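PDB 6CPD: PmoD from Methylocystis sp. ATCC 49242, which binds copper through its periplasmic cupredoxin-like domain and probably serves copper handling in methane-oxidising bacteria. Local coordinates for residues V19-K24 with I33-R38; E56-R61 with E80-A85; I106-L111 with Q118-F123. All coordinates share one frame; numbering follows the deposited sequence.

Contact 1. Residues V19-K24 with I33-R38; sequences VFQPDK and IPATGR
The guanidinium of R38 has the ring of P22 over one face, with P22 CG 3.4 Å from R38 CZ and above the centre of the group, and the carboxylate of D23 at its edge. R38 grips D23 side-on with two nitrogens: NH2 reaches D23 OD1 in a salt bridge of 2.5 Å, and NE reaches D23 OD2 at 3.2 Å. Both oxygens lie close to the guanidinium plane but are met from above the carboxylate plane, the two planes being 60° apart. A water links D23 OD2 to R38 N, so the carboxylate also reaches the backbone of R38. The Q21 amide pairs with the backbone of A35. Its OE1 takes A35 N on a lone pair in the carbonyl plane (3.1 Å), while its NE2 gives a nearly straight bond to A35 O (2.8 Å), entering from above that carbonyl's plane. Beyond CG the Q21 chain is extended, which carries the amide across to the turn, and I33 CG2 packs against it, 3.3 Å from Q21 NE2. V19 CG1 meets I33 CD1 at 3.7 Å. T39 OG1 also bonds Q21 NE2. The contact straddles the two sheets of the cupredoxin-like fold: V19 and F20 end strand 13-20, F20 bonding I40 of strand 37-45 in the antiparallel sheet, while I33 lies in strand 32-33, at the margin of the mixed sheet beside strand 118-127.

Contact 2. Residues E56-R61 with E80-A85; sequences ELRIIR and ELHLPA
Backbone bonds join E56-R61 to E80-A85 as antiparallel strands, their axes 4.7 Å apart at closest. L57 and L83 exchange two bonds, and I59 N donates to L81 O. I59 O takes E80 N at 2.8 Å and, more weakly, L81 N at 3.3 Å. Among polar side chains, R58 and H82 share one face of the sheet, with E56 alongside, and R61 pairs with E80 at the far end. E56 is extended, CG anti to the backbone N (chi1 168°), which carries OE2 to the imidazole; H82 NE2 donates to its anti lone pair (2.6 Å), the carboxylate turned 46° from the ring. R58 NH2 lies over one face of that ring, 3.6 Å from H82 CE1, and forms its salt bridge with E72. R61 NH1 meets E80 OE2 at 3.0 Å, in the guanidinium plane but from above the carboxylate plane; R61 NH2 bonds A77 O, and E80 OE1 bonds H97. Apolar contacts occupy the opposite face: L81 CD2 is 4.0 Å from both L57 CD2 and I59 CD1, while V95 and H97 of strand 92-99 pack against the leucines. E80 and L81 both facing I59 make a classic beta bulge, set where the chain turns a corner, in strand 79-86, outermost in this chain's mixed sheet of the cupredoxin-like fold.

Contact 3. Residues I106-L111 with Q118-F123; sequences IGLVTL and QETAQF
Q118 opens the pairing with a CA-H...O contact from its CA to L111 O (3.2 Å), while its poorly ordered amide end lies near T110 CG2. E119 exchanges two backbone bonds with L111, and its OE1 forms a salt bridge with R113 in the hairpin loop. At T120 the strands form a non-hydrogen-bonded pair with T110, and the two hydroxyls make the link instead: T120 OG1 and T110 OG1 are 3.1 Å apart, each set opposite its own carbonyl carbon and beside its backbone N. A121 exchanges bonds with V109, its methyl on the face that meets V8 and F10 of strand 7-10. Q122 lies side by side with L108 and I106 of the facing strand, pointing the same way: CG touches L108 CD2 at 3.6 Å, and CB lies 3.9 Å from I106 CG2. F123 closes the series by pairing with G107, N to O and O to N. Its CG sits between the backbone N and the carbonyl carbon (chi1 59°), laying the ring across the glycine. G107 CA lies 3.7 Å from the ring centroid, 17° off the normal, a CH-pi contact over one face, while V109 CG2 approaches the ring edge at 3.8 Å from CE2. The ring also packs on M5 of the second subunit. The chemistry is thus split: regular backbone bonding fixes the hairpin, the paired hydroxyls add a polar link on one face, and on the opposite face L111, A121 and the chain of E119 pack against strand 7-10, whose M7 and M9 bind the copper(I) ion.

How the contacts relate
From the N terminus, contact 1 comes first, closing the short excursion between strands 13-20 and 37-45 through residues 25-32. Strand 37-45 leads on to strand 55-61, where contact 2 opens; it closes the segment holding helix 72-77. Contact 3 then closes the hairpin of strands 103-112 and 118-127. The three follow in series, none enclosing or crossing another. Contacts 2 and 3 are joined within one sheet because strands 55-61 and 103-112 are neighbours, with R58 O near L108 N and E56 N near T110 O. Contact 1 joins the end of the antiparallel sheet to strand 32-33, at the margin of that mixed sheet; its centre is about 23 Å from that of contact 3.

Contact 1. Residues V19-K24 with I33-R38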
ATOM      1  N   VAL B  19       0.562  -6.988  -6.656  1.00 25.77           N
ATOM      2  CA  VAL B  19       1.330  -7.267  -7.859  1.00 26.57           C
ATOM      3  C   VAL B  19       2.072  -8.572  -7.703  1.00 29.96           C
ATOM      4  O   VAL B  19       2.733  -8.778  -6.682  1.00 31.60           O
ATOM      5  CB  VAL B  19       2.355  -6.146  -8.143  1.00 28.50           C
ATOM      6  CG1 VAL B  19       3.069  -6.411  -9.450  1.00 29.70           C
ATOM      7  CG2 VAL B  19       1.664  -4.774  -8.169  1.00 29.76           C
ATOM      8  N   PHE B  20       1.958  -9.481  -8.669  1.00 31.61           N
ATOM      9  CA  PHE B  20       2.864 -10.621  -8.632  1.00 35.42           C
ATOM     10  C   PHE B  20       3.468 -10.907 -10.004  1.00 42.64           C
ATOM     11  O   PHE B  20       2.982 -10.427 -11.028  1.00 34.37           O
ATOM     12  CB  PHE B  20       2.224 -11.871  -8.008  1.00 43.31           C
ATOM     13  CG  PHE B  20       1.065 -12.440  -8.749  1.00 45.27           C
ATOM     14  CD1 PHE B  20      -0.200 -11.887  -8.609  1.00 46.86           C
ATOM     15  CD2 PHE B  20       1.212 -13.620  -9.487  1.00 50.02           C
ATOM     16  CE1 PHE B  20      -1.294 -12.456  -9.258  1.00 51.99           C
ATOM     17  CE2 PHE B  20       0.124 -14.199 -10.141  1.00 49.16           C
ATOM     18  CZ  PHE B  20      -1.133 -13.615 -10.024  1.00 52.34           C
ATOM     19  N   GLN B  21       4.571 -11.650  -9.975  1.00 26.82           N
ATOM     20  CA  GLN B  21       5.356 -11.998 -11.156  1.00 28.59           C
ATOM     21  C   GLN B  21       5.631 -13.493 -11.134  1.00 31.35           C
ATOM     22  O   GLN B  21       6.678 -13.952 -10.652  1.00 32.16           O
ATOM     23  CB  GLN B  21       6.652 -11.208 -11.170  1.00 28.85           C
ATOM     24  CG  GLN B  21       6.443  -9.683 -11.117  1.00 29.88           C
ATOM     25  CD  GLN B  21       7.706  -8.919 -11.482  1.00 33.58           C
ATOM     26  OE1 GLN B  21       8.662  -8.881 -10.708  1.00 31.81           O
ATOM     27  NE2 GLN B  21       7.728  -8.339 -12.680  1.00 32.91           N
ATOM     28  N   PRO B  22       4.664 -14.263 -11.635  1.00 34.22           N
ATOM     29  CA  PRO B  22       4.611 -15.725 -11.526  1.00 33.30           C
ATOM     30  C   PRO B  22       5.796 -16.443 -12.190  1.00 44.10           C
ATOM     31  O   PRO B  22       6.084 -17.594 -11.827  1.00 39.68           O
ATOM     32  CB  PRO B  22       3.286 -16.078 -12.215  1.00 41.82           C
ATOM     33  CG  PRO B  22       2.996 -14.918 -13.132  1.00 38.97           C
ATOM     34  CD  PRO B  22       3.538 -13.712 -12.411  1.00 34.43           C
ATOM     35  N   ASP B  23       6.426 -15.819 -13.184  1.00 38.53           N
ATOM     36  CA  ASP B  23       7.588 -16.443 -13.838  1.00 47.41           C
ATOM     37  C   ASP B  23       8.864 -16.352 -12.993  1.00 47.87           C
ATOM     38  O   ASP B  23       9.812 -17.105 -13.211  1.00 51.73           O
ATOM     39  CB  ASP B  23       7.813 -15.828 -15.222  1.00 45.19           C
ATOM     40  CG  ASP B  23       6.816 -16.339 -16.249  1.00 51.28           C
ATOM     41  OD1 ASP B  23       6.206 -17.396 -15.989  1.00 51.54           O
ATOM     42  OD2 ASP B  23       6.634 -15.692 -17.307  1.00 57.07           O
ATOM     43  N   LYS B  24       8.882 -15.433 -12.033  1.00 40.77           N
ATOM     44  CA  LYS B  24      10.072 -15.176 -11.218  1.00 45.48           C
ATOM     45  C   LYS B  24       9.971 -15.676  -9.785  1.00 46.94           C
ATOM     46  O   LYS B  24      10.965 -16.130  -9.212  1.00 50.38           O
ATOM     47  CB  LYS B  24      10.415 -13.685 -11.204  1.00 48.38           C
ATOM     48  CG  LYS B  24      11.088 -13.227 -12.478  1.00 55.88           C
ATOM     49  CD  LYS B  24      12.464 -13.870 -12.518  1.00 59.82           C
ATOM     50  CE  LYS B  24      13.312 -13.415 -13.681  1.00 70.80           C
ATOM     51  NZ  LYS B  24      14.584 -14.208 -13.727  1.00 76.64           N
ATOM     52  N   ILE B  33       8.631  -3.357  -8.055  1.00 33.39           N
ATOM     53  CA  ILE B  33       8.512  -4.616  -8.783  1.00 30.84           C
ATOM     54  C   ILE B  33       9.882  -5.027  -9.323  1.00 35.21           C
ATOM     55  O   ILE B  33      10.397  -4.365 -10.215  1.00 35.06           O
ATOM     56  CB  ILE B  33       7.472  -4.437  -9.915  1.00 31.31           C
ATOM     57  CG1 ILE B  33       6.141  -3.967  -9.311  1.00 32.39           C
ATOM     58  CG2 ILE B  33       7.296  -5.688 -10.717  1.00 28.73           C
ATOM     59  CD1 ILE B  33       5.155  -3.481 -10.331  1.00 37.24           C
ATOM     60  N   PRO B  34      10.461  -6.128  -8.804  1.00 36.61           N
ATOM     61  CA  PRO B  34      11.899  -6.402  -9.012  1.00 40.05           C
ATOM     62  C   PRO B  34      12.306  -6.904 -10.400  1.00 42.09           C
ATOM     63  O   PRO B  34      13.460  -6.709 -10.796  1.00 41.23           O
ATOM     64  CB  PRO B  34      12.209  -7.465  -7.951  1.00 39.84           C
ATOM     65  CG  PRO B  34      10.912  -8.128  -7.675  1.00 31.37           C
ATOM     66  CD  PRO B  34       9.867  -7.052  -7.822  1.00 28.26           C
ATOM     67  N   ALA B  35      11.395  -7.512 -11.152  1.00 36.60           N
ATOM     68  CA  ALA B  35      11.826  -8.155 -12.390  1.00 37.91           C
ATOM     69  C   ALA B  35      11.079  -7.608 -13.594  1.00 33.07           C
ATOM     70  O   ALA B  35      10.025  -6.995 -13.459  1.00 31.50           O
ATOM     71  CB  ALA B  35      11.625  -9.678 -12.296  1.00 40.58           C
ATOM     72  N   THR B  36      11.697  -7.749 -14.762  1.00 35.92           N
ATOM     73  CA  THR B  36      11.018  -7.510 -16.020  1.00 39.94           C
ATOM     74  C   THR B  36      10.222  -8.776 -16.314  1.00 42.36           C
ATOM     75  O   THR B  36      10.474  -9.820 -15.710  1.00 41.10           O
ATOM     76  CB  THR B  36      12.003  -7.171 -17.159  1.00 42.30           C
ATOM     77  OG1 THR B  36      13.072  -8.112 -17.150  1.00 42.67           O
ATOM     78  CG2 THR B  36      12.595  -5.776 -16.948  1.00 44.22           C
ATOM     79  N   GLY B  37       9.224  -8.685 -17.179  1.00 40.71           N
ATOM     80  CA  GLY B  37       8.520  -9.887 -17.577  1.00 47.08           C
ATOM     81  C   GLY B  37       7.054  -9.856 -17.194  1.00 48.94           C
ATOM     82  O   GLY B  37       6.492  -8.788 -16.886  1.00 32.74           O
ATOM     83  N   ARG B  38       6.463 -11.050 -17.163  1.00 35.76           N
ATOM     84  CA  ARG B  38       5.032 -11.227 -16.931  1.00 35.08           C
ATOM     85  C   ARG B  38       4.620 -10.682 -15.579  1.00 36.41           C
ATOM     86  O   ARG B  38       5.096 -11.123 -14.537  1.00 34.10           O
ATOM     87  CB  ARG B  38       4.642 -12.704 -17.018  1.00 37.49           C
ATOM     88  CG  ARG B  38       3.172 -13.005 -16.725  1.00 37.34           C
ATOM     89  CD  ARG B  38       2.738 -14.306 -17.396  1.00 43.95           C
ATOM     90  NE  ARG B  38       3.481 -15.459 -16.885  1.00 51.90           N
ATOM     91  CZ  ARG B  38       2.944 -16.441 -16.154  1.00 51.74           C
ATOM     92  NH1 ARG B  38       1.653 -16.426 -15.861  1.00 49.14           N
ATOM     93  NH2 ARG B  38       3.699 -17.446 -15.721  1.00 51.09           N
TER
HETATM   94  O   HOH W   1       8.069 -13.497 -17.777  1.00 40.98           O

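Contact 2. Residues E56-R61 with E80-A85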
ATOM      1  N   GLU B  56     -11.334   3.794 -15.516  1.00 37.57           N
ATOM      2  CA  GLU B  56     -10.378   3.638 -16.600  1.00 34.08           C
ATOM      3  C   GLU B  56      -8.975   3.480 -16.020  1.00 34.04           C
ATOM      4  O   GLU B  56      -8.642   4.106 -15.009  1.00 33.11           O
ATOM      5  CB  GLU B  56     -10.439   4.845 -17.533  1.00 37.87           C
ATOM      6  CG  GLU B  56      -9.302   4.921 -18.536  1.00 36.06           C
ATOM      7  CD  GLU B  56      -9.251   6.248 -19.283  1.00 49.56           C
ATOM      8  OE1 GLU B  56      -9.892   7.222 -18.833  1.00 50.15           O
ATOM      9  OE2 GLU B  56      -8.553   6.321 -20.320  1.00 55.45           O
ATOM     10  N   LEU B  57      -8.156   2.639 -16.640  1.00 31.17           N
ATOM     11  CA  LEU B  57      -6.768   2.505 -16.196  1.00 30.63           C
ATOM     12  C   LEU B  57      -5.825   2.727 -17.369  1.00 31.57           C
ATOM     13  O   LEU B  57      -5.986   2.119 -18.422  1.00 32.11           O
ATOM     14  CB  LEU B  57      -6.510   1.122 -15.573  1.00 31.90           C
ATOM     15  CG  LEU B  57      -5.033   0.792 -15.280  1.00 35.36           C
ATOM     16  CD1 LEU B  57      -4.446   1.609 -14.115  1.00 32.11           C
ATOM     17  CD2 LEU B  57      -4.831  -0.710 -15.049  1.00 34.81           C
ATOM     18  N   ARG B  58      -4.852   3.603 -17.177  1.00 27.58           N
ATOM     19  CA  ARG B  58      -3.774   3.769 -18.136  1.00 29.68           C
ATOM     20  C   ARG B  58      -2.449   3.731 -17.418  1.00 33.00           C
ATOM     21  O   ARG B  58      -2.211   4.512 -16.499  1.00 36.34           O
ATOM     22  CB  ARG B  58      -3.939   5.065 -18.923  1.00 29.12           C
ATOM     23  CG  ARG B  58      -2.794   5.300 -19.910  1.00 31.75           C
ATOM     24  CD  ARG B  58      -2.898   6.639 -20.584  1.00 41.18           C
ATOM     25  NE  ARG B  58      -3.796   6.556 -21.731  1.00 54.63           N
ATOM     26  CZ  ARG B  58      -4.635   7.508 -22.103  1.00 59.85           C
ATOM     27  NH1 ARG B  58      -4.717   8.622 -21.401  1.00 67.13           N
ATOM     28  NH2 ARG B  58      -5.402   7.336 -23.166  1.00 57.49           N
ATOM     29  N   ILE B  59      -1.578   2.819 -17.824  1.00 32.71           N
ATOM     30  CA  ILE B  59      -0.242   2.794 -17.240  1.00 30.49           C
ATOM     31  C   ILE B  59       0.713   3.451 -18.228  1.00 31.30           C
ATOM     32  O   ILE B  59       0.773   3.063 -19.392  1.00 32.01           O
ATOM     33  CB  ILE B  59       0.205   1.359 -16.911  1.00 32.88           C
ATOM     34  CG1 ILE B  59      -0.727   0.748 -15.865  1.00 34.73           C
ATOM     35  CG2 ILE B  59       1.669   1.344 -16.405  1.00 32.51           C
ATOM     36  CD1 ILE B  59      -0.389  -0.701 -15.527  1.00 37.80           C
ATOM     37  N   ILE B  60       1.422   4.475 -17.772  1.00 28.00           N
ATOM     38  CA  ILE B  60       2.367   5.183 -18.636  1.00 29.71           C
ATOM     39  C   ILE B  60       3.787   5.104 -18.106  1.00 28.14           C
ATOM     40  O   ILE B  60       4.021   4.929 -16.901  1.00 27.91           O
ATOM     41  CB  ILE B  60       2.019   6.684 -18.782  1.00 29.57           C
ATOM     42  CG1 ILE B  60       2.068   7.370 -17.409  1.00 27.65           C
ATOM     43  CG2 ILE B  60       0.636   6.868 -19.420  1.00 31.87           C
ATOM     44  CD1 ILE B  60       1.969   8.881 -17.482  1.00 30.82           C
ATOM     45  N   ARG B  61       4.736   5.236 -19.022  1.00 32.07           N
ATOM     46  CA  ARG B  61       6.107   5.526 -18.649  1.00 31.16           C
ATOM     47  C   ARG B  61       6.094   6.905 -18.007  1.00 31.50           C
ATOM     48  O   ARG B  61       5.435   7.825 -18.500  1.00 35.24           O
ATOM     49  CB  ARG B  61       7.026   5.468 -19.886  1.00 27.50           C
ATOM     50  CG  ARG B  61       7.008   4.072 -20.521  1.00 31.10           C
ATOM     51  CD  ARG B  61       7.726   3.991 -21.850  1.00 38.38           C
ATOM     52  NE  ARG B  61       6.956   4.550 -22.960  1.00 40.30           N
ATOM     53  CZ  ARG B  61       6.020   3.898 -23.647  1.00 46.15           C
ATOM     54  NH1 ARG B  61       5.701   2.644 -23.341  1.00 45.30           N
ATOM     55  NH2 ARG B  61       5.396   4.505 -24.650  1.00 45.94           N
ATOM     56  N   GLU B  80       1.962   2.275 -21.750  1.00 38.36           N
ATOM     57  CA  GLU B  80       2.343   0.857 -21.694  1.00 38.90           C
ATOM     58  C   GLU B  80       1.131  -0.029 -21.844  1.00 37.64           C
ATOM     59  O   GLU B  80       1.176  -1.064 -22.502  1.00 35.92           O
ATOM     60  CB  GLU B  80       3.026   0.504 -20.372  1.00 36.11           C
ATOM     61  CG  GLU B  80       4.450   0.931 -20.268  1.00 48.60           C
ATOM     62  CD  GLU B  80       5.394   0.061 -21.089  1.00 55.34           C
ATOM     63  OE1 GLU B  80       5.039  -1.099 -21.401  1.00 55.50           O
ATOM     64  OE2 GLU B  80       6.501   0.547 -21.403  1.00 58.63           O
ATOM     65  N   LEU B  81       0.054   0.362 -21.174  1.00 36.53           N
ATOM     66  CA  LEU B  81      -1.181  -0.398 -21.238  1.00 40.49           C
ATOM     67  C   LEU B  81      -2.361   0.526 -21.011  1.00 35.52           C
ATOM     68  O   LEU B  81      -2.262   1.472 -20.239  1.00 32.46           O
ATOM     69  CB  LEU B  81      -1.142  -1.516 -20.187  1.00 44.65           C
ATOM     70  CG  LEU B  81      -2.394  -2.235 -19.690  1.00 54.46           C
ATOM     71  CD1 LEU B  81      -2.017  -3.639 -19.273  1.00 58.80           C
ATOM     72  CD2 LEU B  81      -3.014  -1.500 -18.503  1.00 52.56           C
ATOM     73  N   HIS B  82      -3.482   0.234 -21.655  1.00 37.07           N
ATOM     74  CA  HIS B  82      -4.675   1.061 -21.508  1.00 36.72           C
ATOM     75  C   HIS B  82      -5.938   0.218 -21.481  1.00 39.11           C
ATOM     76  O   HIS B  82      -6.211  -0.515 -22.421  1.00 40.79           O
ATOM     77  CB  HIS B  82      -4.770   2.091 -22.634  1.00 42.70           C
ATOM     78  CG  HIS B  82      -5.897   3.057 -22.463  1.00 50.56           C
ATOM     79  ND1 HIS B  82      -6.596   3.587 -23.525  1.00 61.13           N
ATOM     80  CD2 HIS B  82      -6.452   3.591 -21.346  1.00 48.70           C
ATOM     81  CE1 HIS B  82      -7.538   4.398 -23.074  1.00 62.11           C
ATOM     82  NE2 HIS B  82      -7.467   4.419 -21.753  1.00 52.60           N
ATOM     83  N   LEU B  83      -6.692   0.309 -20.387  1.00 38.43           N
ATOM     84  CA  LEU B  83      -8.013  -0.301 -20.317  1.00 42.74           C
ATOM     85  C   LEU B  83      -9.092   0.770 -20.331  1.00 42.20           C
ATOM     86  O   LEU B  83      -9.177   1.567 -19.399  1.00 41.02           O
ATOM     87  CB  LEU B  83      -8.182  -1.147 -19.057  1.00 43.09           C
ATOM     88  CG  LEU B  83      -7.247  -2.278 -18.669  1.00 50.74           C
ATOM     89  CD1 LEU B  83      -7.881  -2.952 -17.457  1.00 52.24           C
ATOM     90  CD2 LEU B  83      -7.049  -3.266 -19.809  1.00 60.47           C
ATOM     91  N   PRO B  84      -9.934   0.784 -21.374  1.00 43.90           N
ATOM     92  CA  PRO B  84     -11.024   1.763 -21.439  1.00 45.80           C
ATOM     93  C   PRO B  84     -11.955   1.695 -20.232  1.00 44.80           C
ATOM     94  O   PRO B  84     -12.093   0.643 -19.604  1.00 46.61           O
ATOM     95  CB  PRO B  84     -11.786   1.367 -22.720  1.00 48.95           C
ATOM     96  CG  PRO B  84     -10.788   0.657 -23.548  1.00 52.72           C
ATOM     97  CD  PRO B  84      -9.857  -0.050 -22.586  1.00 48.13           C
ATOM     98  N   ALA B  85     -12.605   2.815 -19.940  1.00 43.28           N
ATOM     99  CA  ALA B  85     -13.493   2.925 -18.792  1.00 44.31           C
ATOM    100  C   ALA B  85     -14.595   1.872 -18.819  1.00 46.87           C
ATOM    101  O   ALA B  85     -15.192   1.631 -19.857  1.00 52.48           O
ATOM    102  CB  ALA B  85     -14.107   4.322 -18.747  1.00 47.90           C
TER

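Contact 3. Residues I106-L111 with Q118-F123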
ATOM      1  N   ILE B 106       3.680   5.007 -14.076  1.00 28.73           N
ATOM      2  CA  ILE B 106       2.570   5.575 -13.336  1.00 28.39           C
ATOM      3  C   ILE B 106       1.282   4.902 -13.780  1.00 31.00           C
ATOM      4  O   ILE B 106       0.989   4.865 -14.976  1.00 28.23           O
ATOM      5  CB  ILE B 106       2.438   7.099 -13.560  1.00 28.95           C
ATOM      6  CG1 ILE B 106       3.770   7.815 -13.292  1.00 28.76           C
ATOM      7  CG2 ILE B 106       1.279   7.649 -12.713  1.00 32.37           C
ATOM      8  CD1 ILE B 106       3.712   9.319 -13.398  1.00 31.37           C
ATOM      9  N   GLY B 107       0.515   4.372 -12.835  1.00 28.39           N
ATOM     10  CA  GLY B 107      -0.806   3.880 -13.164  1.00 27.80           C
ATOM     11  C   GLY B 107      -1.781   5.017 -12.922  1.00 32.14           C
ATOM     12  O   GLY B 107      -1.863   5.548 -11.813  1.00 32.80           O
ATOM     13  N   LEU B 108      -2.483   5.423 -13.974  1.00 30.54           N
ATOM     14  CA  LEU B 108      -3.494   6.469 -13.869  1.00 31.13           C
ATOM     15  C   LEU B 108      -4.880   5.855 -13.804  1.00 31.44           C
ATOM     16  O   LEU B 108      -5.339   5.271 -14.784  1.00 33.44           O
ATOM     17  CB  LEU B 108      -3.425   7.420 -15.059  1.00 32.12           C
ATOM     18  CG  LEU B 108      -2.095   8.122 -15.257  1.00 38.97           C
ATOM     19  CD1 LEU B 108      -2.092   8.906 -16.568  1.00 40.78           C
ATOM     20  CD2 LEU B 108      -1.869   9.028 -14.077  1.00 40.79           C
ATOM     21  N   VAL B 109      -5.542   5.987 -12.665  1.00 27.75           N
ATOM     22  CA  VAL B 109      -6.890   5.458 -12.504  1.00 26.22           C
ATOM     23  C   VAL B 109      -7.866   6.618 -12.590  1.00 33.35           C
ATOM     24  O   VAL B 109      -7.809   7.553 -11.795  1.00 33.33           O
ATOM     25  CB  VAL B 109      -7.089   4.730 -11.163  1.00 30.73           C
ATOM     26  CG1 VAL B 109      -8.520   4.201 -11.062  1.00 29.37           C
ATOM     27  CG2 VAL B 109      -6.072   3.596 -10.999  1.00 32.19           C
ATOM     28  N   THR B 110      -8.753   6.568 -13.565  1.00 31.37           N
ATOM     29  CA  THR B 110      -9.697   7.648 -13.748  1.00 31.67           C
ATOM     30  C   THR B 110     -11.105   7.162 -13.455  1.00 37.12           C
ATOM     31  O   THR B 110     -11.570   6.201 -14.062  1.00 36.89           O
ATOM     32  CB  THR B 110      -9.629   8.210 -15.177  1.00 35.26           C
ATOM     33  OG1 THR B 110      -8.269   8.534 -15.491  1.00 35.13           O
ATOM     34  CG2 THR B 110     -10.505   9.461 -15.308  1.00 36.54           C
ATOM     35  N   LEU B 111     -11.767   7.824 -12.512  1.00 38.99           N
ATOM     36  CA  LEU B 111     -13.150   7.516 -12.191  1.00 44.01           C
ATOM     37  C   LEU B 111     -14.074   8.559 -12.763  1.00 45.38           C
ATOM     38  O   LEU B 111     -13.787   9.751 -12.724  1.00 46.17           O
ATOM     39  CB  LEU B 111     -13.387   7.450 -10.689  1.00 52.50           C
ATOM     40  CG  LEU B 111     -12.897   6.282  -9.857  1.00 60.92           C
ATOM     41  CD1 LEU B 111     -13.477   6.503  -8.492  1.00 64.68           C
ATOM     42  CD2 LEU B 111     -13.378   4.964 -10.435  1.00 68.62           C
ATOM     43  N   GLN B 118     -14.799  13.872 -13.535  1.00 66.93           N
ATOM     44  CA  GLN B 118     -13.742  12.874 -13.562  1.00 64.37           C
ATOM     45  C   GLN B 118     -12.716  13.165 -12.484  1.00 61.65           C
ATOM     46  O   GLN B 118     -12.345  14.315 -12.260  1.00 68.38           O
ATOM     47  CB  GLN B 118     -13.077  12.812 -14.936  1.00 65.63           C
ATOM     48  CG  GLN B 118     -13.991  12.261 -16.012  1.00 67.63           C
ATOM     49  CD  GLN B 118     -13.234  11.789 -17.226  1.00 69.53           C
ATOM     50  OE1 GLN B 118     -13.391  10.650 -17.664  1.00 67.05           O
ATOM     51  NE2 GLN B 118     -12.387  12.656 -17.767  1.00 74.90           N
ATOM     52  N   GLU B 119     -12.274  12.115 -11.808  1.00 53.25           N
ATOM     53  CA  GLU B 119     -11.188  12.219 -10.849  1.00 47.22           C
ATOM     54  C   GLU B 119     -10.111  11.230 -11.246  1.00 39.54           C
ATOM     55  O   GLU B 119     -10.409  10.084 -11.576  1.00 36.90           O
ATOM     56  CB  GLU B 119     -11.676  11.948  -9.425  1.00 53.61           C
ATOM     57  CG  GLU B 119     -12.905  12.753  -9.027  1.00 65.04           C
ATOM     58  CD  GLU B 119     -13.300  12.575  -7.567  1.00 70.57           C
ATOM     59  OE1 GLU B 119     -12.808  11.618  -6.922  1.00 66.31           O
ATOM     60  OE2 GLU B 119     -14.106  13.397  -7.065  1.00 75.00           O
ATOM     61  N   THR B 120      -8.861  11.674 -11.262  1.00 40.06           N
ATOM     62  CA  THR B 120      -7.766  10.770 -11.579  1.00 38.05           C
ATOM     63  C   THR B 120      -6.854  10.606 -10.375  1.00 39.87           C
ATOM     64  O   THR B 120      -6.513  11.576  -9.704  1.00 48.33           O
ATOM     65  CB  THR B 120      -6.961  11.255 -12.811  1.00 42.99           C
ATOM     66  OG1 THR B 120      -7.807  11.222 -13.966  1.00 45.06           O
ATOM     67  CG2 THR B 120      -5.757  10.345 -13.078  1.00 38.79           C
ATOM     68  N   ALA B 121      -6.462   9.369 -10.099  1.00 30.93           N
ATOM     69  CA  ALA B 121      -5.490   9.115  -9.042  1.00 29.20           C
ATOM     70  C   ALA B 121      -4.297   8.424  -9.662  1.00 31.04           C
ATOM     71  O   ALA B 121      -4.442   7.714 -10.661  1.00 31.82           O
ATOM     72  CB  ALA B 121      -6.101   8.273  -7.944  1.00 28.96           C
ATOM     73  N   GLN B 122      -3.116   8.639  -9.083  1.00 31.15           N
ATOM     74  CA  GLN B 122      -1.875   8.095  -9.623  1.00 29.27           C
ATOM     75  C   GLN B 122      -1.289   7.110  -8.645  1.00 35.17           C
ATOM     76  O   GLN B 122      -1.289   7.368  -7.437  1.00 36.94           O
ATOM     77  CB  GLN B 122      -0.850   9.216  -9.906  1.00 33.38           C
ATOM     78  CG  GLN B 122      -1.391  10.382 -10.723  1.00 37.44           C
ATOM     79  CD  GLN B 122      -0.368  11.501 -10.938  1.00 48.32           C
ATOM     80  OE1 GLN B 122       0.807  11.365 -10.592  1.00 51.13           O
ATOM     81  NE2 GLN B 122      -0.817  12.606 -11.527  1.00 51.22           N
ATOM     82  N   PHE B 123      -0.879   5.945  -9.130  1.00 29.02           N
ATOM     83  CA  PHE B 123       0.017   5.153  -8.309  1.00 29.55           C
ATOM     84  C   PHE B 123       1.333   5.012  -9.046  1.00 31.02           C
ATOM     85  O   PHE B 123       1.391   4.565 -10.205  1.00 28.87           O
ATOM     86  CB  PHE B 123      -0.581   3.812  -7.914  1.00 34.47           C
ATOM     87  CG  PHE B 123      -0.960   2.922  -9.047  1.00 34.90           C
ATOM     88  CD1 PHE B 123      -0.103   1.918  -9.469  1.00 36.64           C
ATOM     89  CD2 PHE B 123      -2.233   2.997  -9.605  1.00 41.56           C
ATOM     90  CE1 PHE B 123      -0.474   1.051 -10.496  1.00 37.93           C
ATOM     91  CE2 PHE B 123      -2.623   2.121 -10.624  1.00 41.76           C
ATOM     92  CZ  PHE B 123      -1.738   1.147 -11.068  1.00 38.38           C
TER